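Local coordinates for protein putative dehydratase (PDB 3TW9) that dehydrates D-gluconate to 2-dehydro-3-deoxy-D-gluconate with low activity in vitro, using one magnesium ion per subunit, at residues C[31-36]-C[50-55]; C[39-44]-C[418-423]; C[46-51]-C[356-361]; C[112-117]-C[323-328]. All coordinates share one frame; numbering follows the deposited sequence. Where two conformers were deposited one is given.

From the N terminus, strand 31-39 runs into a turn and returns as strand 46-53; contact 1 closes this short loop as an antiparallel hairpin. Contact 2 catches the hairpin's turn, residues 39-44, and joins it to residues 418-423 across almost the whole chain, so that its segments alternate with those of contact 1. Inside this large loop lies contact 3, where strand 46-53 meets the start of helix 357-369, and inside contact 3 in turn lies contact 4, between helix 110-131 and the loop 323-328. Contact 1 builds the N-terminal domain's sheet, whereas contacts 3 and 4 tie that domain to the barrel domain and contact 2 to the chain's late loop.

Contact 1. Residues C[31-36]-C[50-55]; sequences ITNVKT and KIETNE
Glu-52 is matched by two residues of the neighbouring strand, Thr-32 and Asn-33, and the extra residue makes a classic beta bulge. Thr-32 N gives a nearly straight hydrogen bond to Glu-52 O (2.9 Å, 176° at the hydrogen), approaching from above the carbonyl plane, and Glu-52 N donates to Asn-33 O. At the bulge, the threonine's first torsion of 51° sets OG1 between its own backbone N and carbonyl carbon, beside the carbonyls of Glu-52 and Thr-53; its methyl CG2 lies 3.5 Å from Asn-54 N. Beyond it the pairing is regular, with Lys-35 and Lys-50 exchanging two backbone bonds.

On the polar face, Asn-33 runs alongside Glu-52 in one of the glutamate's two conformers. Lys-35 and Lys-50 also lie side by side, and both ammonium groups form salt bridges with Glu-414.

Branched aliphatic residues suit the buried side: Ile-51 CG2 packs 3.8 Å from Ile-31 CG1, and Ile-51 CG1 approaches Val-34 CG2. The hairpin belongs to the three-stranded antiparallel sheet of the enolase-superfamily capping domain: helix 70-85 receives Val-34, helix 110-131 receives Ile-51, and strand 59-63 flanks strand 46-53.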
loop_
_atom_site.group_PDB
_atom_site.type_symbol
_atom_site.label_atom_id
_atom_site.label_comp_id
_atom_site.label_asym_id
_atom_site.label_seq_id
_atom_site.Cartn_x
_atom_site.Cartn_y
_atom_site.Cartn_z
ATOM N N ILE C 31 19.469 -12.128 -13.288
ATOM C CA ILE C 31 20.335 -12.282 -12.130
ATOM C C ILE C 31 21.402 -13.331 -12.489
ATOM O O ILE C 31 21.076 -14.412 -13.004
ATOM C CB ILE C 31 19.535 -12.722 -10.860
ATOM C CG1 ILE C 31 18.634 -11.569 -10.384
ATOM C CG2 ILE C 31 20.453 -13.133 -9.731
ATOM C CD1 ILE C 31 17.328 -12.020 -9.714
ATOM N N THR C 32 22.664 -13.004 -12.211
ATOM C CA THR C 32 23.774 -13.916 -12.520
ATOM C C THR C 32 24.408 -14.529 -11.283
ATOM O O THR C 32 24.920 -15.651 -11.327
ATOM C CB THR C 32 24.894 -13.200 -13.302
ATOM O OG1 THR C 32 25.262 -11.995 -12.618
ATOM C CG2 THR C 32 24.454 -12.902 -14.708
ATOM N N ASN C 33 24.411 -13.769 -10.192
ATOM C CA ASN C 33 25.018 -14.198 -8.951
ATOM C C ASN C 33 24.324 -13.528 -7.764
ATOM O O ASN C 33 23.955 -12.361 -7.837
ATOM C CB ASN C 33 26.517 -13.869 -8.931
ATOM C CG ASN C 33 27.235 -14.542 -7.782
ATOM O OD1 ASN C 33 27.807 -13.878 -6.926
ATOM N ND2 ASN C 33 27.186 -15.875 -7.745
ATOM N N VAL C 34 24.136 -14.292 -6.694
ATOM C CA VAL C 34 23.655 -13.786 -5.413
ATOM C C VAL C 34 24.668 -14.190 -4.355
ATOM O O VAL C 34 24.925 -15.388 -4.162
ATOM C CB VAL C 34 22.266 -14.382 -5.030
ATOM C CG1 VAL C 34 21.819 -13.879 -3.666
ATOM C CG2 VAL C 34 21.224 -14.055 -6.080
ATOM N N LYS C 35 25.265 -13.209 -3.680
ATOM C CA LYS C 35 26.119 -13.527 -2.535
ATOM C C LYS C 35 25.834 -12.736 -1.257
ATOM O O LYS C 35 25.303 -11.619 -1.290
ATOM C CB LYS C 35 27.590 -13.417 -2.908
ATOM C CG LYS C 35 28.095 -12.011 -2.991
ATOM C CD LYS C 35 29.588 -11.961 -3.282
ATOM C CE LYS C 35 29.911 -10.687 -4.040
ATOM N NZ LYS C 35 31.302 -10.625 -4.585
ATOM N N THR C 36 26.216 -13.339 -0.139
ATOM C CA THR C 36 26.032 -12.780 1.183
ATOM C C THR C 36 27.378 -12.308 1.670
ATOM O O THR C 36 28.298 -13.105 1.826
ATOM C CB THR C 36 25.488 -13.799 2.190
ATOM O OG1 THR C 36 24.289 -14.360 1.677
ATOM C CG2 THR C 36 25.160 -13.121 3.519
ATOM N N LYS C 50 24.509 -8.954 -2.079
ATOM C CA LYS C 50 24.812 -8.326 -3.375
ATOM C C LYS C 50 24.282 -9.187 -4.490
ATOM O O LYS C 50 24.627 -10.373 -4.589
ATOM C CB LYS C 50 26.315 -8.118 -3.545
ATOM C CG LYS C 50 26.729 -7.435 -4.861
ATOM C CD LYS C 50 28.177 -7.033 -4.764
ATOM C CE LYS C 50 28.636 -6.222 -5.938
ATOM N NZ LYS C 50 30.021 -5.749 -5.636
ATOM N N ILE C 51 23.444 -8.603 -5.339
ATOM C CA ILE C 51 22.891 -9.308 -6.482
ATOM C C ILE C 51 23.524 -8.758 -7.754
ATOM O O ILE C 51 23.352 -7.586 -8.067
ATOM C CB ILE C 51 21.338 -9.165 -6.550
ATOM C CG1 ILE C 51 20.685 -9.910 -5.375
ATOM C CG2 ILE C 51 20.790 -9.714 -7.871
ATOM C CD1 ILE C 51 19.181 -9.937 -5.436
ATOM N N GLU C 52 24.252 -9.607 -8.470
ATOM C CA GLU C 52 24.859 -9.199 -9.733
ATOM C C GLU C 52 23.958 -9.533 -10.918
ATOM O O GLU C 52 23.159 -10.474 -10.874
ATOM C CB GLU C 52 26.247 -9.826 -9.905
ATOM C CG GLU C 52 27.303 -9.223 -8.986
ATOM C CD GLU C 52 28.641 -9.924 -9.090
ATOM O OE1 GLU C 52 28.665 -11.105 -9.494
ATOM O OE2 GLU C 52 29.666 -9.289 -8.766
ATOM N N THR C 53 24.079 -8.750 -11.979
ATOM C CA THR C 53 23.290 -9.017 -13.168
ATOM C C THR C 53 24.191 -9.285 -14.374
ATOM O O THR C 53 25.424 -9.208 -14.272
ATOM C CB THR C 53 22.377 -7.852 -13.516
ATOM O OG1 THR C 53 23.177 -6.751 -13.957
ATOM C CG2 THR C 53 21.523 -7.447 -12.307
ATOM N N ASN C 54 23.561 -9.583 -15.510
ATOM C CA ASN C 54 24.280 -9.745 -16.781
ATOM C C ASN C 54 24.533 -8.427 -17.517
ATOM O O ASN C 54 24.974 -8.428 -18.658
ATOM C CB ASN C 54 23.577 -10.769 -17.693
ATOM C CG ASN C 54 22.180 -10.344 -18.112
ATOM O OD1 ASN C 54 21.558 -9.486 -17.490
ATOM N ND2 ASN C 54 21.667 -10.974 -19.162
ATOM N N GLU C 55 24.234 -7.309 -16.863
ATOM C CA GLU C 55 24.610 -5.991 -17.335
ATOM C C GLU C 55 25.822 -5.579 -16.513
ATOM O O GLU C 55 25.722 -5.486 -15.286
ATOM C CB GLU C 55 23.465 -4.999 -17.124
ATOM C CG GLU C 55 23.758 -3.573 -17.574
ATOM C CD GLU C 55 23.430 -3.344 -19.035
ATOM O OE1 GLU C 55 22.262 -3.573 -19.424
ATOM O OE2 GLU C 55 24.337 -2.926 -19.787
HETATM O O HOH W 1 26.795 -11.182 -6.312
#

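Contact 2. Residues C[39-44]-C[418-423]; sequences TAPGGI and AKYPCE
Ala-40 N donates to Tyr-420 O (2.8 Å, 153° at the hydrogen), a backbone hydrogen bond joining the end of strand 31-39 and its loop to an irregular segment. The same carbonyl oxygen receives a CA-H...O contact from Thr-39, whose CA is 3.3 Å away, so one acceptor meets two successive residues. Thr-39 OG1 lies near the plane of the tyrosine ring, at its edge, and makes its own hydrogen bond to Ala-417 O, which suits a hydroxyl-bearing residue here.

The apolar part is a CH-pi contact. Pro-41 CA sits over one face of the Tyr-420 ring, 4.0 Å from the centroid and 24° off the normal, displaced toward the rim, while Pro-41 CB touches CD2 at 3.9 Å. The tyrosine's first torsion of -49° puts CG anti to its carbonyl carbon and brings the ring face against Pro-41. Lys-419 CB lies over the opposite face. A sulfur contact completes the join: Cys-422 SG is 3.5 Å from Thr-39 N.

Within 39-44, Gly-43 N bonds to Ala-40 O and closes a type I beta turn from Ala-40 to Gly-43. Pro-41 fits its second position, and Gly-43 readily adopts the positive phi that follows. The late loop 418-423 thus holds the connection between the capping domain's first two strands beside the substrate pocket, where Ile-44 touches substrate-binding Asp-354.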
loop_
_atom_site.group_PDB
_atom_site.type_symbol
_atom_site.label_atom_id
_atom_site.label_comp_id
_atom_site.label_asym_id
_atom_site.label_seq_id
_atom_site.Cartn_x
_atom_site.Cartn_y
_atom_site.Cartn_z
ATOM N N THR C 39 30.022 -8.768 7.432
ATOM C CA THR C 39 31.006 -7.757 7.876
ATOM C C THR C 39 30.544 -7.089 9.180
ATOM O O THR C 39 29.347 -6.941 9.417
ATOM C CB THR C 39 31.286 -6.705 6.742
ATOM O OG1 THR C 39 32.342 -5.813 7.135
ATOM C CG2 THR C 39 30.019 -5.897 6.374
ATOM N N ALA C 40 31.482 -6.697 10.036
ATOM C CA ALA C 40 31.109 -6.015 11.280
ATOM C C ALA C 40 31.950 -4.741 11.562
ATOM O O ALA C 40 32.596 -4.661 12.606
ATOM C CB ALA C 40 31.225 -6.978 12.446
ATOM N N PRO C 41 31.938 -3.753 10.642
ATOM C CA PRO C 41 32.785 -2.558 10.846
ATOM C C PRO C 41 32.452 -1.727 12.084
ATOM O O PRO C 41 33.326 -1.011 12.614
ATOM C CB PRO C 41 32.523 -1.726 9.580
ATOM C CG PRO C 41 31.923 -2.652 8.611
ATOM C CD PRO C 41 31.126 -3.612 9.425
ATOM N N GLY C 42 31.201 -1.824 12.542
ATOM C CA GLY C 42 30.762 -1.166 13.768
ATOM C C GLY C 42 30.821 -2.059 14.984
ATOM O O GLY C 42 30.246 -1.731 16.022
ATOM N N GLY C 43 31.499 -3.204 14.863
ATOM C CA GLY C 43 31.584 -4.166 15.962
ATOM C C GLY C 43 30.286 -4.937 16.187
ATOM O O GLY C 43 30.073 -5.511 17.253
ATOM N N ILE C 44 29.428 -4.949 15.167
ATOM C CA ILE C 44 28.112 -5.622 15.235
ATOM C C ILE C 44 27.958 -6.405 13.919
ATOM O O ILE C 44 28.121 -5.829 12.834
ATOM C CB ILE C 44 26.948 -4.585 15.357
ATOM C CG1 ILE C 44 27.031 -3.769 16.654
ATOM C CG2 ILE C 44 25.589 -5.309 15.288
ATOM C CD1 ILE C 44 26.194 -2.493 16.658
ATOM N N ALA C 418 35.857 -7.121 4.215
ATOM C CA ALA C 418 36.570 -8.351 4.595
ATOM C C ALA C 418 37.527 -8.167 5.774
ATOM O O ALA C 418 37.890 -9.144 6.447
ATOM C CB ALA C 418 37.314 -8.920 3.377
ATOM N N LYS C 419 37.892 -6.907 6.040
ATOM C CA LYS C 419 38.783 -6.555 7.144
ATOM C C LYS C 419 38.105 -6.628 8.501
ATOM O O LYS C 419 38.784 -6.650 9.534
ATOM C CB LYS C 419 39.359 -5.157 6.931
ATOM C CG LYS C 419 40.285 -5.044 5.717
ATOM C CD LYS C 419 40.488 -3.584 5.297
ATOM C CE LYS C 419 41.018 -2.697 6.428
ATOM N NZ LYS C 419 40.684 -1.254 6.210
ATOM N N TYR C 420 36.763 -6.667 8.500
ATOM C CA TYR C 420 35.977 -6.768 9.733
ATOM C C TYR C 420 35.118 -8.038 9.739
ATOM O O TYR C 420 33.899 -7.957 9.519
ATOM C CB TYR C 420 35.072 -5.524 9.908
ATOM C CG TYR C 420 35.812 -4.215 9.713
ATOM C CD1 TYR C 420 36.539 -3.638 10.760
ATOM C CD2 TYR C 420 35.808 -3.574 8.477
ATOM C CE1 TYR C 420 37.231 -2.439 10.575
ATOM C CE2 TYR C 420 36.497 -2.376 8.283
ATOM C CZ TYR C 420 37.205 -1.827 9.333
ATOM O OH TYR C 420 37.882 -0.645 9.134
ATOM N N PRO C 421 35.738 -9.217 9.997
ATOM C CA PRO C 421 34.934 -10.441 9.986
ATOM C C PRO C 421 33.939 -10.474 11.142
ATOM O O PRO C 421 34.151 -9.846 12.185
ATOM C CB PRO C 421 35.980 -11.556 10.121
ATOM C CG PRO C 421 37.120 -10.918 10.819
ATOM C CD PRO C 421 37.151 -9.495 10.330
ATOM N N CYS C 422 32.824 -11.161 10.923
ATOM C CA CYS C 422 31.804 -11.323 11.963
ATOM C C CYS C 422 32.286 -12.202 13.118
ATOM O O CYS C 422 33.165 -13.043 12.951
ATOM C CB CYS C 422 30.492 -11.861 11.364
ATOM S SG CYS C 422 29.576 -10.662 10.386
ATOM N N GLU C 423 31.686 -11.991 14.285
ATOM C CA GLU C 423 32.162 -12.568 15.525
ATOM C C GLU C 423 31.299 -13.750 15.959
ATOM O O GLU C 423 31.803 -14.708 16.540
ATOM C CB GLU C 423 32.194 -11.456 16.581
ATOM C CG GLU C 423 32.183 -11.871 18.045
ATOM C CD GLU C 423 31.906 -10.694 18.969
ATOM O OE1 GLU C 423 31.119 -10.858 19.925
ATOM O OE2 GLU C 423 32.467 -9.601 18.732
#

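Contact 3. Residues C[46-51]-C[356-361]; sequences LAVVKI and SPVGVC
Leu-46 and Val-48 face Ser-356 from the strand, making a small, buried contact of van der Waals character. The two methyls of Leu-46 divide the work: CD2 lies 3.9 Å from Ser-356 N, while CD1 reaches Ser-356 CB and, at 4.1 Å, Pro-357 CD. Two residues along, Val-48 turns its branches to different partners. With chi1 at 170°, CG1 is anti to the backbone N and meets Val-358 CG2 at 4.3 Å, whereas CG2 comes up beside Ser-356, 3.8 Å from both CB and OG. Leucine and valine fit because their side chains bring nothing but apolar surface to a contact whose touching residues are all buried.

The next shell fixes the serine itself. Its first torsion of 79° holds OG between the backbone N and the carbonyl carbon, turned back over the first turn of the helix. There it accepts a hydrogen bond from Gly-359 N (3.2 Å, 167° at the hydrogen) and a weak one from Val-358 N. Pro-357 suits the first helical turn, where its missing N-H costs no backbone bond.

Further out, strand 46-53 is held between strands 31-39 and 59-63, and Phe-389 touches both Val-48 and Pro-357. The whole is a serine N-cap packed against the sheet of the N-terminal domain, part of the interdomain seam of an enolase-superfamily enzyme, in which the capping domain meets the barrel; Leu-46 lies about 6 Å, side chain to side chain, from substrate-binding Asp-354.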
loop_
_atom_site.group_PDB
_atom_site.type_symbol
_atom_site.label_atom_id
_atom_site.label_comp_id
_atom_site.label_asym_id
_atom_site.label_seq_id
_atom_site.Cartn_x
_atom_site.Cartn_y
_atom_site.Cartn_z
ATOM N N LEU C 46 26.846 -7.844 10.566
ATOM C CA LEU C 46 25.924 -7.423 9.512
ATOM C C LEU C 46 25.907 -8.437 8.367
ATOM O O LEU C 46 26.922 -9.101 8.099
ATOM C CB LEU C 46 26.319 -6.053 8.942
ATOM C CG LEU C 46 26.635 -4.897 9.888
ATOM C CD1 LEU C 46 27.157 -3.679 9.102
ATOM C CD2 LEU C 46 25.416 -4.522 10.791
ATOM N N ALA C 47 24.753 -8.558 7.708
ATOM C CA ALA C 47 24.656 -9.305 6.450
ATOM C C ALA C 47 24.119 -8.400 5.377
ATOM O O ALA C 47 23.077 -7.766 5.525
ATOM C CB ALA C 47 23.759 -10.535 6.577
ATOM N N VAL C 48 24.861 -8.332 4.288
ATOM C CA VAL C 48 24.476 -7.566 3.136
ATOM C C VAL C 48 24.481 -8.511 1.945
ATOM O O VAL C 48 25.468 -9.208 1.695
ATOM C CB VAL C 48 25.461 -6.383 2.878
ATOM C CG1 VAL C 48 25.182 -5.736 1.523
ATOM C CG2 VAL C 48 25.357 -5.374 3.996
ATOM N N VAL C 49 23.364 -8.543 1.228
ATOM C CA VAL C 49 23.250 -9.287 -0.026
ATOM C C VAL C 49 23.641 -8.417 -1.207
ATOM O O VAL C 49 23.136 -7.305 -1.335
ATOM C CB VAL C 49 21.777 -9.823 -0.235
ATOM C CG1 VAL C 49 21.523 -10.345 -1.664
ATOM C CG2 VAL C 49 21.481 -10.934 0.752
ATOM N N LYS C 50 24.509 -8.954 -2.079
ATOM C CA LYS C 50 24.812 -8.326 -3.375
ATOM C C LYS C 50 24.282 -9.187 -4.490
ATOM O O LYS C 50 24.627 -10.373 -4.589
ATOM C CB LYS C 50 26.315 -8.118 -3.545
ATOM C CG LYS C 50 26.729 -7.435 -4.861
ATOM C CD LYS C 50 28.177 -7.033 -4.764
ATOM C CE LYS C 50 28.636 -6.222 -5.938
ATOM N NZ LYS C 50 30.021 -5.749 -5.636
ATOM N N ILE C 51 23.444 -8.603 -5.339
ATOM C CA ILE C 51 22.891 -9.308 -6.482
ATOM C C ILE C 51 23.524 -8.758 -7.754
ATOM O O ILE C 51 23.352 -7.586 -8.067
ATOM C CB ILE C 51 21.338 -9.165 -6.550
ATOM C CG1 ILE C 51 20.685 -9.910 -5.375
ATOM C CG2 ILE C 51 20.790 -9.714 -7.871
ATOM C CD1 ILE C 51 19.181 -9.937 -5.436
ATOM N N SER C 356 22.543 -2.734 8.757
ATOM C CA SER C 356 23.628 -2.253 7.905
ATOM C C SER C 356 23.320 -0.839 7.422
ATOM O O SER C 356 22.157 -0.405 7.425
ATOM C CB SER C 356 23.873 -3.210 6.733
ATOM O OG SER C 356 22.928 -3.031 5.690
ATOM N N PRO C 357 24.355 -0.097 6.991
ATOM C CA PRO C 357 24.032 1.175 6.344
ATOM C C PRO C 357 23.069 1.056 5.147
ATOM O O PRO C 357 22.346 2.018 4.833
ATOM C CB PRO C 357 25.413 1.693 5.921
ATOM C CG PRO C 357 26.297 1.197 7.077
ATOM C CD PRO C 357 25.812 -0.235 7.237
ATOM N N VAL C 358 23.044 -0.110 4.496
ATOM C CA VAL C 358 22.089 -0.364 3.423
ATOM C C VAL C 358 20.649 -0.361 4.002
ATOM O O VAL C 358 19.773 0.289 3.467
ATOM C CB VAL C 358 22.364 -1.715 2.712
ATOM C CG1 VAL C 358 21.332 -1.989 1.602
ATOM C CG2 VAL C 358 23.800 -1.752 2.115
ATOM N N GLY C 359 20.433 -1.092 5.092
ATOM C CA GLY C 359 19.144 -1.020 5.830
ATOM C C GLY C 359 18.819 0.390 6.332
ATOM O O GLY C 359 17.660 0.802 6.345
ATOM N N VAL C 360 19.842 1.124 6.775
ATOM C CA VAL C 360 19.642 2.533 7.219
ATOM C C VAL C 360 19.054 3.358 6.067
ATOM O O VAL C 360 18.056 4.069 6.228
ATOM C CB VAL C 360 20.960 3.137 7.795
ATOM C CG1 VAL C 360 20.829 4.662 8.017
ATOM C CG2 VAL C 360 21.284 2.453 9.112
ATOM N N CYS C 361 19.649 3.218 4.888
ATOM C CA CYS C 361 19.149 3.898 3.689
ATOM C C CYS C 361 17.761 3.403 3.278
ATOM O O CYS C 361 16.928 4.205 2.922
ATOM C CB CYS C 361 20.123 3.780 2.524
ATOM S SG CYS C 361 21.685 4.683 2.803
#

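Contact 4. Residues C[112-117]-C[323-328]; sequences MNNALS and HVSTIG
Ser-117 presses its CB to 3.5 Å from Ser-325 CA, a closer carbon-carbon approach than usual, and its OG is 3.1 Å from the same CA. So small a residue lets the loop come right up to the helix; its hydroxyl is hydrogen-bonded to Cys-63 O. Gly-328 fills another tight spot. Its CA lies 3.3 Å from Asn-113 O in a CA-H...O contact that is nearly straight, 167° at the hydrogen, and its positive phi (102°) is readily reached by a residue with no side chain. Asn-113 O also lies 3.1 Å from Ser-325 O, two acceptors brought close while the first takes the helical bond from Ser-117 N. Asn-113's first torsion of -65° swings its amide toward the loop, and ND2 donates to Thr-326 O at 2.8 Å, with the acceptor in the amide plane; ND2 also bonds Val-303 O, serving a second loop.

The partly exposed side, at Thr-326 and Ile-327, is looser: Ile-327 CB comes no nearer than 4.9 Å, to Asn-113 ND2, and its side chain turns away.

Helix 110-131 of the N-terminal domain thus meets a barrel-domain loop near the active site, Thr-326 lying about 7 Å, side chain to side chain, from substrate-binding His-350. Around them, Ile-327 packs on helix 330-342, Val-324 on helix 357-369 and Ala-115 on helix 70-85, while Trp-97 of helix 93-101 bonds Gly-328 O.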
loop_
_atom_site.group_PDB
_atom_site.type_symbol
_atom_site.label_atom_id
_atom_site.label_comp_id
_atom_site.label_asym_id
_atom_site.label_seq_id
_atom_site.Cartn_x
_atom_site.Cartn_y
_atom_site.Cartn_z
ATOM N N MET C 112 14.048 -16.335 7.950
ATOM C CA MET C 112 13.382 -16.357 6.641
ATOM C C MET C 112 13.167 -14.960 6.055
ATOM O O MET C 112 13.456 -14.725 4.906
ATOM C CB MET C 112 12.010 -17.070 6.730
ATOM C CG MET C 112 12.059 -18.494 7.304
ATOM S SD MET C 112 12.921 -19.630 6.176
ATOM C CE MET C 112 11.799 -19.771 4.812
ATOM N N ASN C 113 12.635 -14.047 6.860
ATOM C CA ASN C 113 12.306 -12.711 6.360
ATOM C C ASN C 113 13.581 -11.933 5.979
ATOM O O ASN C 113 13.570 -11.150 5.013
ATOM C CB ASN C 113 11.528 -11.925 7.394
ATOM C CG ASN C 113 10.117 -12.521 7.706
ATOM O OD1 ASN C 113 9.682 -13.511 7.116
ATOM N ND2 ASN C 113 9.430 -11.919 8.662
ATOM N N ASN C 114 14.654 -12.128 6.758
ATOM C CA ASN C 114 15.926 -11.415 6.491
ATOM C C ASN C 114 16.590 -11.877 5.194
ATOM O O ASN C 114 17.100 -11.063 4.422
ATOM C CB ASN C 114 16.875 -11.485 7.695
ATOM C CG ASN C 114 16.645 -10.350 8.680
ATOM O OD1 ASN C 114 15.963 -10.503 9.703
ATOM N ND2 ASN C 114 17.194 -9.198 8.370
ATOM N N ALA C 115 16.532 -13.179 4.937
ATOM C CA ALA C 115 16.957 -13.734 3.636
ATOM C C ALA C 115 16.201 -13.125 2.472
ATOM O O ALA C 115 16.808 -12.785 1.464
ATOM C CB ALA C 115 16.806 -15.263 3.624
ATOM N N LEU C 116 14.876 -12.943 2.613
ATOM C CA LEU C 116 14.064 -12.303 1.574
ATOM C C LEU C 116 14.383 -10.816 1.387
ATOM O O LEU C 116 14.423 -10.309 0.245
ATOM C CB LEU C 116 12.579 -12.409 1.926
ATOM C CG LEU C 116 11.868 -13.701 1.638
ATOM C CD1 LEU C 116 10.751 -13.787 2.636
ATOM C CD2 LEU C 116 11.351 -13.685 0.202
ATOM N N SER C 117 14.595 -10.134 2.511
ATOM C CA SER C 117 14.896 -8.696 2.522
ATOM C C SER C 117 16.203 -8.384 1.807
ATOM O O SER C 117 16.278 -7.407 1.081
ATOM C CB SER C 117 15.019 -8.210 3.934
ATOM O OG SER C 117 15.432 -6.852 3.928
ATOM N N HIS C 323 11.472 -3.670 12.202
ATOM C CA HIS C 323 12.799 -3.739 11.626
ATOM C C HIS C 323 12.576 -4.198 10.188
ATOM O O HIS C 323 12.163 -5.339 9.958
ATOM C CB HIS C 323 13.641 -4.731 12.494
ATOM C CG HIS C 323 15.115 -4.679 12.231
ATOM N ND1 HIS C 323 15.999 -4.130 13.132
ATOM C CD2 HIS C 323 15.865 -5.133 11.199
ATOM C CE1 HIS C 323 17.232 -4.240 12.664
ATOM N NE2 HIS C 323 17.180 -4.841 11.490
ATOM N N VAL C 324 12.818 -3.302 9.220
ATOM C CA VAL C 324 12.413 -3.517 7.815
ATOM C C VAL C 324 12.887 -4.844 7.207
ATOM O O VAL C 324 12.080 -5.581 6.540
ATOM C CB VAL C 324 12.795 -2.311 6.909
ATOM C CG1 VAL C 324 12.539 -2.629 5.436
ATOM C CG2 VAL C 324 11.983 -1.078 7.335
ATOM N N SER C 325 14.163 -5.170 7.445
ATOM C CA SER C 325 14.678 -6.429 6.910
ATOM C C SER C 325 14.014 -7.648 7.554
ATOM O O SER C 325 13.877 -8.692 6.912
ATOM C CB SER C 325 16.194 -6.540 7.024
ATOM O OG SER C 325 16.600 -6.582 8.387
ATOM N N THR C 326 13.584 -7.482 8.799
ATOM C CA THR C 326 13.025 -8.565 9.611
ATOM C C THR C 326 11.512 -8.837 9.290
ATOM O O THR C 326 10.967 -9.835 9.719
ATOM C CB THR C 326 13.385 -8.319 11.112
ATOM O OG1 THR C 326 14.818 -8.165 11.211
ATOM C CG2 THR C 326 12.984 -9.483 11.997
ATOM N N ILE C 327 10.885 -7.953 8.516
ATOM C CA ILE C 327 9.567 -8.233 7.916
ATOM C C ILE C 327 9.681 -8.502 6.409
ATOM O O ILE C 327 8.677 -8.622 5.720
ATOM C CB ILE C 327 8.516 -7.127 8.229
ATOM C CG1 ILE C 327 8.959 -5.755 7.692
ATOM C CG2 ILE C 327 8.249 -7.082 9.742
ATOM C CD1 ILE C 327 7.879 -4.695 7.718
ATOM N N GLY C 328 10.919 -8.606 5.908
ATOM C CA GLY C 328 11.127 -9.058 4.541
ATOM C C GLY C 328 11.441 -8.031 3.474
ATOM O O GLY C 328 11.323 -8.340 2.302
#